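Local coordinates for scarecrow-like protein 3 (Arabidopsis thaliana, PDB 6KPB), which probably acts as a transcription factor in plant development and binds zinc finger proteins of the IDD group, including JACKDAW, at residues T349-D354 / P473-S478; F143-V148 / D454-K459. One frame throughout, in Å; residues are numbered along the deposited sequence.

Interaction 1 of 2, residues T349-D354 / P473-S478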
# COMPACT_ATOMS: atom_id res chain seq x y z
N THR A 349 -15.66 6.66 -26.42
CA THR A 349 -15.86 5.34 -25.84
C THR A 349 -16.21 5.52 -24.37
O THR A 349 -15.43 6.12 -23.62
CB THR A 349 -14.61 4.46 -26.00
OG1 THR A 349 -14.33 4.28 -27.40
CG2 THR A 349 -14.83 3.10 -25.36
N GLU A 350 -17.37 5.00 -23.97
CA GLU A 350 -17.87 5.21 -22.62
C GLU A 350 -18.51 3.92 -22.11
O GLU A 350 -18.96 3.08 -22.89
CB GLU A 350 -18.90 6.35 -22.57
CG GLU A 350 -18.29 7.71 -22.29
CD GLU A 350 -17.67 7.80 -20.92
OE1 GLU A 350 -16.65 8.51 -20.77
OE2 GLU A 350 -18.19 7.14 -19.99
N GLN A 351 -18.56 3.80 -20.79
CA GLN A 351 -19.36 2.75 -20.17
C GLN A 351 -20.83 2.96 -20.54
O GLN A 351 -21.30 4.09 -20.65
CB GLN A 351 -19.20 2.76 -18.65
CG GLN A 351 -17.91 2.12 -18.14
CD GLN A 351 -16.77 3.11 -18.04
OE1 GLN A 351 -16.84 4.21 -18.58
NE2 GLN A 351 -15.71 2.72 -17.34
N ASP A 352 -21.54 1.85 -20.72
CA ASP A 352 -22.95 1.90 -21.09
C ASP A 352 -23.78 1.30 -19.95
O ASP A 352 -24.37 0.23 -20.08
CB ASP A 352 -23.19 1.16 -22.40
CG ASP A 352 -24.47 1.60 -23.09
OD1 ASP A 352 -25.35 2.16 -22.40
OD2 ASP A 352 -24.59 1.41 -24.32
N SER A 353 -23.81 2.01 -18.83
CA SER A 353 -24.58 1.59 -17.67
C SER A 353 -24.98 2.82 -16.88
O SER A 353 -24.24 3.80 -16.81
CB SER A 353 -23.78 0.63 -16.78
OG SER A 353 -23.36 -0.52 -17.50
N ASP A 354 -26.17 2.76 -16.28
CA ASP A 354 -26.65 3.85 -15.43
C ASP A 354 -26.08 3.64 -14.03
O ASP A 354 -26.68 2.98 -13.18
CB ASP A 354 -28.17 3.90 -15.41
CG ASP A 354 -28.70 5.13 -14.68
OD1 ASP A 354 -27.89 5.98 -14.26
OD2 ASP A 354 -29.94 5.25 -14.54
N PRO A 473 -25.17 -4.94 -21.69
CA PRO A 473 -24.32 -3.90 -22.29
C PRO A 473 -23.20 -3.49 -21.35
O PRO A 473 -23.38 -3.43 -20.13
CB PRO A 473 -25.29 -2.74 -22.54
CG PRO A 473 -26.65 -3.36 -22.50
CD PRO A 473 -26.56 -4.49 -21.53
N LEU A 474 -22.03 -3.21 -21.92
CA LEU A 474 -20.85 -2.83 -21.15
C LEU A 474 -20.27 -1.50 -21.58
O LEU A 474 -20.07 -0.62 -20.73
CB LEU A 474 -19.78 -3.93 -21.27
CG LEU A 474 -20.13 -5.30 -20.70
CD1 LEU A 474 -18.98 -6.27 -20.90
CD2 LEU A 474 -20.50 -5.20 -19.22
N TYR A 475 -19.99 -1.31 -22.87
CA TYR A 475 -19.39 -0.08 -23.35
C TYR A 475 -20.01 0.30 -24.69
O TYR A 475 -20.52 -0.55 -25.42
CB TYR A 475 -17.87 -0.21 -23.51
CG TYR A 475 -17.13 -0.57 -22.25
CD1 TYR A 475 -16.98 -1.90 -21.86
CD2 TYR A 475 -16.57 0.41 -21.44
CE1 TYR A 475 -16.30 -2.23 -20.71
CE2 TYR A 475 -15.89 0.09 -20.29
CZ TYR A 475 -15.76 -1.24 -19.92
OH TYR A 475 -15.08 -1.56 -18.77
N SER A 476 -19.95 1.59 -25.00
CA SER A 476 -20.43 2.13 -26.26
C SER A 476 -19.30 2.86 -26.98
O SER A 476 -18.37 3.37 -26.35
CB SER A 476 -21.62 3.08 -26.05
OG SER A 476 -21.25 4.20 -25.25
N VAL A 477 -19.39 2.88 -28.31
CA VAL A 477 -18.45 3.61 -29.16
C VAL A 477 -19.26 4.43 -30.15
O VAL A 477 -20.14 3.89 -30.83
CB VAL A 477 -17.48 2.67 -29.89
CG1 VAL A 477 -16.48 3.47 -30.71
CG2 VAL A 477 -16.75 1.76 -28.91
N SER A 478 -18.96 5.73 -30.25
CA SER A 478 -19.73 6.62 -31.10
C SER A 478 -18.81 7.68 -31.69
O SER A 478 -17.85 8.12 -31.06
CB SER A 478 -20.88 7.28 -30.33
OG SER A 478 -20.39 8.03 -29.23
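The side chains of Tyr475 and Gln351 lie side by side and point the same way, with ring and amide planes 37° apart. CG of Gln351 touches CE2 of Tyr475 at 3.6 Å, approaching the ring obliquely, as does the carbonyl oxygen of Glu350. With CG beside its backbone N (chi1 -78°) and a bend at chi2, the glutamine chain lays CG and the amide along the CE2 side of the phenol. Replacing Tyr475 with alanine would remove the ring, and the Gln351 amide would probably lose the flat surface beside it.

The backbones pair antiparallel. Ser476 N donates to Glu350 O at 2.8 Å, and Glu350 N returns a bond to Ser476 O at 3.1 Å. Asp352 N then reaches Leu474 O at 2.9 Å from well above the carbonyl plane. Leu474 and Tyr475 together face Ile467 of strand 464-469, a classic beta bulge on that side of the strand. Small Ser476 lets Asp352 lie close, OD2 3.8 Å from its CB, while OD1 of the aspartate salt-bridges Lys418. The Glu350 carboxylate turns away to His261. The backbone bonds thus join the strands, while the buried acids find their strongest polar partners elsewhere in the chain.

Interaction 2 of 2, residues F143-V148 / D454-K459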
# COMPACT_ATOMS: atom_id res chain seq x y z
N PHE A 143 -9.44 -8.48 -22.02
CA PHE A 143 -10.75 -8.09 -22.52
C PHE A 143 -10.62 -7.53 -23.93
O PHE A 143 -9.59 -6.95 -24.28
CB PHE A 143 -11.40 -7.03 -21.61
CG PHE A 143 -11.74 -7.53 -20.24
CD1 PHE A 143 -10.81 -7.51 -19.22
CD2 PHE A 143 -13.01 -8.04 -19.98
CE1 PHE A 143 -11.13 -7.97 -17.96
CE2 PHE A 143 -13.33 -8.50 -18.72
CZ PHE A 143 -12.39 -8.47 -17.71
N PRO A 144 -11.65 -7.71 -24.76
CA PRO A 144 -11.63 -7.14 -26.12
C PRO A 144 -12.18 -5.73 -26.22
O PRO A 144 -12.37 -5.25 -27.34
CB PRO A 144 -12.53 -8.12 -26.88
CG PRO A 144 -13.56 -8.49 -25.87
CD PRO A 144 -12.86 -8.52 -24.53
N ILE A 145 -12.44 -5.06 -25.09
CA ILE A 145 -13.10 -3.76 -25.12
C ILE A 145 -12.26 -2.75 -25.88
O ILE A 145 -12.74 -2.09 -26.81
CB ILE A 145 -13.39 -3.28 -23.69
CG1 ILE A 145 -14.19 -4.33 -22.91
CG2 ILE A 145 -14.10 -1.94 -23.72
CD1 ILE A 145 -15.51 -4.71 -23.56
N LEU A 146 -10.99 -2.60 -25.49
CA LEU A 146 -10.15 -1.56 -26.07
C LEU A 146 -9.79 -1.86 -27.52
O LEU A 146 -9.71 -0.95 -28.35
CB LEU A 146 -8.90 -1.37 -25.22
CG LEU A 146 -9.12 -0.65 -23.89
CD1 LEU A 146 -7.83 -0.58 -23.09
CD2 LEU A 146 -9.68 0.74 -24.13
N LYS A 147 -9.56 -3.14 -27.84
CA LYS A 147 -9.24 -3.50 -29.22
C LYS A 147 -10.38 -3.15 -30.16
O LYS A 147 -10.15 -2.64 -31.26
CB LYS A 147 -8.92 -5.00 -29.31
CG LYS A 147 -7.63 -5.42 -28.62
CD LYS A 147 -7.55 -6.93 -28.52
CE LYS A 147 -6.33 -7.40 -27.72
NZ LYS A 147 -5.13 -7.58 -28.59
N VAL A 148 -11.62 -3.41 -29.74
CA VAL A 148 -12.78 -3.04 -30.56
C VAL A 148 -12.89 -1.53 -30.66
O VAL A 148 -13.09 -0.97 -31.75
CB VAL A 148 -14.06 -3.67 -29.99
CG1 VAL A 148 -15.29 -3.08 -30.68
CG2 VAL A 148 -14.03 -5.18 -30.14
N ASP A 454 -15.28 -15.32 -27.10
CA ASP A 454 -16.64 -15.79 -27.26
C ASP A 454 -17.49 -15.39 -26.06
O ASP A 454 -17.00 -15.29 -24.93
CB ASP A 454 -16.67 -17.31 -27.46
CG ASP A 454 -16.09 -18.05 -26.27
OD1 ASP A 454 -14.89 -17.86 -25.98
OD2 ASP A 454 -16.83 -18.82 -25.62
N GLY A 455 -18.78 -15.17 -26.31
CA GLY A 455 -19.69 -14.62 -25.33
C GLY A 455 -19.94 -13.14 -25.51
O GLY A 455 -20.99 -12.64 -25.10
N TYR A 456 -18.99 -12.42 -26.11
CA TYR A 456 -19.18 -11.01 -26.41
C TYR A 456 -20.02 -10.83 -27.66
O TYR A 456 -20.03 -11.69 -28.56
CB TYR A 456 -17.83 -10.31 -26.58
CG TYR A 456 -17.06 -10.13 -25.30
CD1 TYR A 456 -17.29 -9.03 -24.48
CD2 TYR A 456 -16.10 -11.04 -24.91
CE1 TYR A 456 -16.59 -8.85 -23.31
CE2 TYR A 456 -15.39 -10.88 -23.73
CZ TYR A 456 -15.64 -9.78 -22.94
OH TYR A 456 -14.94 -9.61 -21.77
N ARG A 457 -20.72 -9.71 -27.72
CA ARG A 457 -21.54 -9.35 -28.87
C ARG A 457 -21.43 -7.85 -29.10
O ARG A 457 -21.20 -7.08 -28.16
CB ARG A 457 -23.00 -9.75 -28.66
CG ARG A 457 -23.26 -11.25 -28.73
CD ARG A 457 -24.47 -11.63 -27.90
NE ARG A 457 -25.49 -10.59 -27.91
CZ ARG A 457 -26.40 -10.44 -28.86
NH1 ARG A 457 -26.42 -11.27 -29.90
NH2 ARG A 457 -27.29 -9.46 -28.78
N ILE A 458 -21.59 -7.44 -30.35
CA ILE A 458 -21.61 -6.03 -30.72
C ILE A 458 -22.97 -5.73 -31.34
O ILE A 458 -23.35 -6.35 -32.35
CB ILE A 458 -20.47 -5.68 -31.69
CG1 ILE A 458 -19.13 -5.77 -30.98
CG2 ILE A 458 -20.67 -4.28 -32.24
CD1 ILE A 458 -17.95 -5.54 -31.89
N LYS A 459 -23.69 -4.80 -30.74
CA LYS A 459 -25.01 -4.40 -31.21
C LYS A 459 -24.94 -2.99 -31.78
O LYS A 459 -24.29 -2.11 -31.21
CB LYS A 459 -26.04 -4.46 -30.08
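Pro144 sits squarely over one face of the Tyr456 ring, the two side chains arriving from opposite directions. Its CG lies 3.6 Å from the ring centroid and only 8° off the ring normal, a well-centred CH-pi contact, while CD shifts toward the phenol end and touches CZ of Tyr456 at 3.4 Å. Proline suits the place twice over: its ring offers a compact, rigid set of C-H groups to the aromatic face, and at the N-cap position just before helix 145-160 it has no need of an N-H. Its carbonyl oxygen accepts the bond from Val148 N in the first turn.

Phe143 meets the same tyrosine quite differently. The two side chains cross obliquely, and OH of Tyr456 comes to the edge of the phenylalanine ring, near its plane, 3.1 Å from CD2. The polar end of the tyrosine therefore faces ring C-H groups rather than the pi cloud. Having CG beside the backbone N (chi1 -72°) sends the tyrosine ring out from its strand toward the start of the helix. CD1 of Ile145 adds a looser apolar contact at 4.3 Å from CE1 of Tyr456.

One turn further along the helix, Val148 and Ile458 reach toward each other tip to tip, CG1 to CD1 at 3.8 Å. Valine keeps its branch close to the helix, and the longer isoleucine carries CD1 across from the strand to meet it.

Tyr456 and Ile458, alternate residues of strand 456-461, thus face helix 145-160 together. Leu448 of helix 438-448 packs on both, Trp469 of the adjoining strand meets Tyr456 edge-to-face, and Ile467 touches both Ile145 and Val148. Phe139 of helix 129-142 and Leu378 of helix 360-381 pack against Phe143.

The two contacts have centres about 12 Å apart and reach the same mixed sheet of the GRAS domain. Interaction 1 pairs strand 345-351 with strand 472-482 within that sheet; interaction 2 sets the start of helix 145-160 against strand 456-461. Strand 464-469 lies between strands 456-461 and 472-482 and pairs with both. The contacts also touch directly: CD1 of Tyr475 lies 3.4 Å from CG2 of Ile145, and Leu474 packs on Tyr456. The segments alternate along the chain, 143-148, 349-354, 454-459, 473-478, and each contact takes its second segment from the predicted SAW region, which thereby meets PFYRE in interaction 1 and VHIID in interaction 2, tying distant parts of the sequence into one buried core.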